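Local coordinates for putative cell adhesion protein (Bacteroides fragilis, PDB 4H40) that is probably a fimbrial subunit, a building block of an adhesive pilus of a distinct type found in the human gut microbiome, at residues 192-197 against 301-306; 208-213 against 256-261. One frame throughout, in Å; residues are numbered along the deposited sequence.

Contact 1. Residues 192-197 against 301-306; sequences EGVHTL and ATVKIS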
loop_
_atom_site.group_PDB
_atom_site.type_symbol
_atom_site.label_atom_id
_atom_site.label_comp_id
_atom_site.label_asym_id
_atom_site.label_seq_id
_atom_site.Cartn_x
_atom_site.Cartn_y
_atom_site.Cartn_z
ATOM N N GLU B 192 15.868 4.965 13.382
ATOM C CA GLU B 192 17.317 4.949 13.497
ATOM C C GLU B 192 17.909 6.328 13.176
ATOM O O GLU B 192 17.701 6.861 12.077
ATOM C CB GLU B 192 17.907 3.858 12.581
ATOM C CG GLU B 192 19.377 3.556 12.817
ATOM C CD GLU B 192 19.713 2.303 13.606
ATOM O OE1 GLU B 192 18.801 1.721 14.238
ATOM O OE2 GLU B 192 20.904 1.907 13.597
ATOM N N GLY B 193 18.591 6.892 14.177
ATOM C CA GLY B 193 19.286 8.168 14.093
ATOM C C GLY B 193 18.431 9.397 14.303
ATOM O O GLY B 193 18.935 10.514 14.179
ATOM N N VAL B 194 17.132 9.216 14.599
ATOM C CA VAL B 194 16.208 10.339 14.809
ATOM C C VAL B 194 16.109 10.591 16.296
ATOM O O VAL B 194 15.675 9.725 17.058
ATOM C CB VAL B 194 14.827 10.120 14.142
ATOM C CG1 VAL B 194 13.904 11.306 14.402
ATOM C CG2 VAL B 194 14.989 9.889 12.639
ATOM N N HIS B 195 16.583 11.757 16.709
ATOM C CA HIS B 195 16.627 12.182 18.095
ATOM C C HIS B 195 15.461 13.088 18.397
ATOM O O HIS B 195 14.872 12.995 19.465
ATOM C CB HIS B 195 17.954 12.892 18.377
ATOM C CG HIS B 195 19.149 12.048 18.085
ATOM N ND1 HIS B 195 19.344 10.834 18.715
ATOM C CD2 HIS B 195 20.166 12.257 17.221
ATOM C CE1 HIS B 195 20.473 10.351 18.221
ATOM N NE2 HIS B 195 21.000 11.170 17.316
ATOM N N THR B 196 15.143 13.990 17.472
ATOM C CA THR B 196 14.037 14.933 17.612
ATOM C C THR B 196 13.203 14.887 16.346
ATOM O O THR B 196 13.740 14.885 15.239
ATOM C CB THR B 196 14.506 16.372 17.923
ATOM O OG1 THR B 196 15.180 16.901 16.785
ATOM C CG2 THR B 196 15.377 16.463 19.155
ATOM N N LEU B 197 11.885 14.869 16.529
ATOM C CA LEU B 197 10.904 14.792 15.472
ATOM C C LEU B 197 9.728 15.661 15.879
ATOM O O LEU B 197 9.025 15.353 16.839
ATOM C CB LEU B 197 10.521 13.309 15.279
ATOM C CG LEU B 197 9.283 12.926 14.473
ATOM C CD1 LEU B 197 9.466 13.219 12.997
ATOM C CD2 LEU B 197 8.924 11.463 14.718
ATOM N N ALA B 301 4.144 5.556 9.730
ATOM C CA ALA B 301 5.333 5.920 8.991
ATOM C C ALA B 301 6.556 5.986 9.949
ATOM O O ALA B 301 6.382 6.302 11.121
ATOM C CB ALA B 301 5.104 7.247 8.274
ATOM N N THR B 302 7.770 5.652 9.466
ATOM C CA THR B 302 8.976 5.733 10.281
ATOM C C THR B 302 9.997 6.589 9.576
ATOM O O THR B 302 10.287 6.338 8.419
ATOM C CB THR B 302 9.529 4.334 10.574
ATOM O OG1 THR B 302 8.521 3.558 11.207
ATOM C CG2 THR B 302 10.768 4.364 11.432
ATOM N N VAL B 303 10.558 7.574 10.275
ATOM C CA VAL B 303 11.633 8.420 9.747
ATOM C C VAL B 303 12.965 7.768 10.144
ATOM O O VAL B 303 13.214 7.557 11.328
ATOM C CB VAL B 303 11.527 9.894 10.211
ATOM C CG1 VAL B 303 12.601 10.750 9.552
ATOM C CG2 VAL B 303 10.162 10.456 9.887
ATOM N N LYS B 304 13.784 7.400 9.153
ATOM C CA LYS B 304 15.076 6.728 9.344
ATOM C C LYS B 304 16.214 7.518 8.742
ATOM O O LYS B 304 15.988 8.246 7.783
ATOM C CB LYS B 304 15.048 5.350 8.637
ATOM C CG LYS B 304 14.411 4.225 9.431
ATOM C CD LYS B 304 14.249 2.961 8.599
ATOM C CE LYS B 304 13.339 1.967 9.283
ATOM N NZ LYS B 304 12.911 0.861 8.381
ATOM N N ILE B 305 17.446 7.319 9.248
ATOM C CA ILE B 305 18.692 7.830 8.658
ATOM C C ILE B 305 19.426 6.603 8.088
ATOM O O ILE B 305 19.819 5.727 8.871
ATOM C CB ILE B 305 19.604 8.657 9.613
ATOM C CG1 ILE B 305 18.837 9.683 10.496
ATOM C CG2 ILE B 305 20.793 9.271 8.860
ATOM C CD1 ILE B 305 18.202 10.878 9.831
ATOM N N SER B 306 19.560 6.509 6.741
ATOM C CA SER B 306 20.235 5.384 6.078
ATOM C C SER B 306 21.761 5.534 6.112
ATOM O O SER B 306 22.476 4.584 6.473
ATOM C CB SER B 306 19.744 5.209 4.652
ATOM O OG SER B 306 18.545 4.452 4.664
#
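Val-194 lays its CG2 methyl over the backbone and side chain of Val-303, with CG2 3.2 Å from Val-303 O and 4.0 Å from Val-303 CG1. That methyl lies anti to the carbonyl carbon of Val-194 because CG1 takes the place anti to the backbone N (chi1 179°), and the valine thus turns one branch to the strand. The same CG2 also comes within 4.4 Å of Ile-305 CD1, bridging two residues that face the same side of strand 296-305. Farther in, Leu-197 CD1 meets the second branch of Val-303, CG2, at 4.2 Å. From strand 266-275, Val-275 touches Val-194 and Val-303, and Leu-273 touches Leu-197 and Val-303. At the outer end Ile-305 N donates to Glu-192 O over 2.9 Å, a somewhat bent bond (145° at the hydrogen). Ile-305 CG1 runs beside this bond, 3.4 Å from Glu-192 O and 3.8 Å from Gly-193 O. Gly-193 has a positive phi of 83° where the chain turns away from Ile-305; Gly-193 O accepts from Asn-276 ND2, while His-195 N and Thr-196 N donate to Asn-276 OD1. Just past strand 177-190 the loop adds one more backbone bond to strand 296-305, then crosses to strand 197-207: a connection between two facing sheets, consistent with a beta-sandwich of the transthyretin clan, as in fimbrillin-like proteins.

Contact 2. Residues 208-213 against 256-261; sequences GIQQPL and GVLPTD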
loop_
_atom_site.group_PDB
_atom_site.type_symbol
_atom_site.label_atom_id
_atom_site.label_comp_id
_atom_site.label_asym_id
_atom_site.label_seq_id
_atom_site.Cartn_x
_atom_site.Cartn_y
_atom_site.Cartn_z
ATOM N N GLY B 208 -5.954 16.259 -3.177
ATOM C CA GLY B 208 -6.692 15.451 -4.140
ATOM C C GLY B 208 -7.901 14.767 -3.545
ATOM O O GLY B 208 -8.237 13.640 -3.919
ATOM N N ILE B 209 -8.560 15.445 -2.607
ATOM C CA ILE B 209 -9.727 14.889 -1.930
ATOM C C ILE B 209 -11.009 15.622 -2.427
ATOM O O ILE B 209 -10.913 16.519 -3.268
ATOM C CB ILE B 209 -9.528 14.916 -0.390
ATOM C CG1 ILE B 209 -8.813 16.217 0.077
ATOM C CG2 ILE B 209 -8.768 13.692 0.029
ATOM C CD1 ILE B 209 -9.084 16.645 1.489
ATOM N N GLN B 210 -12.196 15.167 -1.991
ATOM C CA GLN B 210 -13.484 15.729 -2.384
ATOM C C GLN B 210 -13.555 17.203 -2.111
ATOM O O GLN B 210 -13.178 17.642 -1.019
ATOM C CB GLN B 210 -14.618 15.031 -1.619
ATOM C CG GLN B 210 -16.030 15.469 -1.996
ATOM C CD GLN B 210 -16.534 14.689 -3.172
ATOM O OE1 GLN B 210 -16.837 13.497 -3.066
ATOM N NE2 GLN B 210 -16.607 15.341 -4.323
ATOM N N GLN B 211 -14.036 17.974 -3.105
ATOM C CA GLN B 211 -14.315 19.390 -2.906
ATOM C C GLN B 211 -15.707 19.439 -2.249
ATOM O O GLN B 211 -16.606 18.755 -2.747
ATOM C CB GLN B 211 -14.237 20.187 -4.218
ATOM C CG GLN B 211 -14.188 21.708 -4.007
ATOM C CD GLN B 211 -12.842 22.215 -3.528
ATOM O OE1 GLN B 211 -12.642 22.503 -2.336
ATOM N NE2 GLN B 211 -11.883 22.330 -4.443
ATOM N N PRO B 212 -15.885 20.115 -1.086
ATOM C CA PRO B 212 -17.211 20.113 -0.403
ATOM C C PRO B 212 -18.422 20.510 -1.277
ATOM O O PRO B 212 -18.364 21.469 -2.080
ATOM C CB PRO B 212 -17.023 21.106 0.738
ATOM C CG PRO B 212 -15.539 21.110 0.987
ATOM C CD PRO B 212 -14.885 20.904 -0.334
ATOM N N LEU B 213 -19.530 19.731 -1.115
ATOM C CA LEU B 213 -20.799 19.865 -1.864
ATOM C C LEU B 213 -21.365 21.296 -1.861
ATOM O O LEU B 213 -21.356 21.965 -0.827
ATOM C CB LEU B 213 -21.855 18.896 -1.306
ATOM N N GLY B 256 -10.459 14.695 9.653
ATOM C CA GLY B 256 -11.649 14.214 8.986
ATOM C C GLY B 256 -11.495 14.519 7.518
ATOM O O GLY B 256 -10.882 15.531 7.157
ATOM N N VAL B 257 -12.014 13.641 6.671
ATOM C CA VAL B 257 -12.042 13.846 5.230
ATOM C C VAL B 257 -13.424 13.407 4.765
ATOM O O VAL B 257 -13.995 12.464 5.311
ATOM C CB VAL B 257 -10.870 13.207 4.406
ATOM C CG1 VAL B 257 -9.532 13.830 4.781
ATOM C CG2 VAL B 257 -10.808 11.704 4.565
ATOM N N LEU B 258 -13.982 14.119 3.812
ATOM C CA LEU B 258 -15.300 13.783 3.306
ATOM C C LEU B 258 -15.242 12.490 2.507
ATOM O O LEU B 258 -14.226 12.288 1.834
ATOM C CB LEU B 258 -15.826 14.911 2.400
ATOM C CG LEU B 258 -16.085 16.270 3.016
ATOM C CD1 LEU B 258 -16.427 17.262 1.913
ATOM C CD2 LEU B 258 -17.216 16.212 4.023
ATOM N N PRO B 259 -16.318 11.636 2.499
ATOM C CA PRO B 259 -16.281 10.431 1.658
ATOM C C PRO B 259 -15.930 10.802 0.219
ATOM O O PRO B 259 -16.517 11.738 -0.346
ATOM C CB PRO B 259 -17.693 9.865 1.793
ATOM C CG PRO B 259 -18.135 10.331 3.143
ATOM C CD PRO B 259 -17.596 11.723 3.238
ATOM N N THR B 260 -14.868 10.162 -0.310
ATOM C CA THR B 260 -14.371 10.432 -1.651
ATOM C C THR B 260 -13.863 9.180 -2.333
ATOM O O THR B 260 -13.215 8.339 -1.719
ATOM C CB THR B 260 -13.306 11.556 -1.664
ATOM O OG1 THR B 260 -13.071 11.949 -3.021
ATOM C CG2 THR B 260 -12.004 11.175 -1.006
ATOM N N ASP B 261 -14.179 9.093 -3.634
ATOM C CA ASP B 261 -13.771 8.047 -4.570
ATOM C C ASP B 261 -12.540 8.525 -5.353
ATOM O O ASP B 261 -12.650 9.389 -6.231
ATOM C CB ASP B 261 -14.934 7.688 -5.538
ATOM C CG ASP B 261 -14.578 6.699 -6.639
ATOM O OD1 ASP B 261 -13.625 5.897 -6.443
ATOM O OD2 ASP B 261 -15.255 6.716 -7.697
HETATM O O HOH W 1 -12.481 13.936 0.667
#
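Val-257, the last residue of strand 251-257, sends CG1 to Ile-209 CD1 at 4.4 Å, while its side chain also rests on Ala-182, Met-184 and Leu-291. Leu-258 follows with CG anti to its carbonyl carbon (chi1 -64°), which carries the branched end out to Pro-212: CD1 comes 3.8 Å from Pro-212 CA and 4.1 Å from Pro-212 CG, leucine and proline ring crossing at about a right angle. Leu-258 CB is 4.2 Å from Gln-210 CB. Leu-258 O accepts from a water at 2.7 Å, and this water in turn accepts from Gln-210 N at 2.9 Å, joining the two backbones through one molecule. Asn-136 ties the same pair together, giving its side-chain oxygen to Leu-258 N and its amide nitrogen to Gln-210 O. At Pro-259, whose CB points away from 208-213, the chain bends between the two strands. Thr-260 then packs its CB 3.7 Å from Gln-210 CB, the two side chains lying alongside and running opposite ways, and its CG2 reaches Ile-209 CG2 at 4.2 Å. Thr-260 OG1, anti to the backbone N, is hydrogen-bonded to Lys-230 O. Largely buried and water-bridged, this is a loop, 208-213, laid across the short turn between strands 251-257 and 260-262 of the fimbrillin-like fold, the touching parts 209-212 and 257-260 running at nearly a right angle.

Contact 1 and contact 2 lie well apart, with centres 31 Å from each other and nearest atoms about 16 Å apart. Both segments of contact 2 fall between the two segments of contact 1 in sequence. Strand 197-207 runs from the end of segment 192-197 to the start of segment 208-213, and strand 177-190 pairs with both 251-257 and 296-305, so the two contacts are joined through common strands. Contact 1 is peripheral, 31 Å from the centre of the chain and partly buried; contact 2 is a buried crossing 13 Å from that centre. Neither is touched by the other protein chain of the assembly.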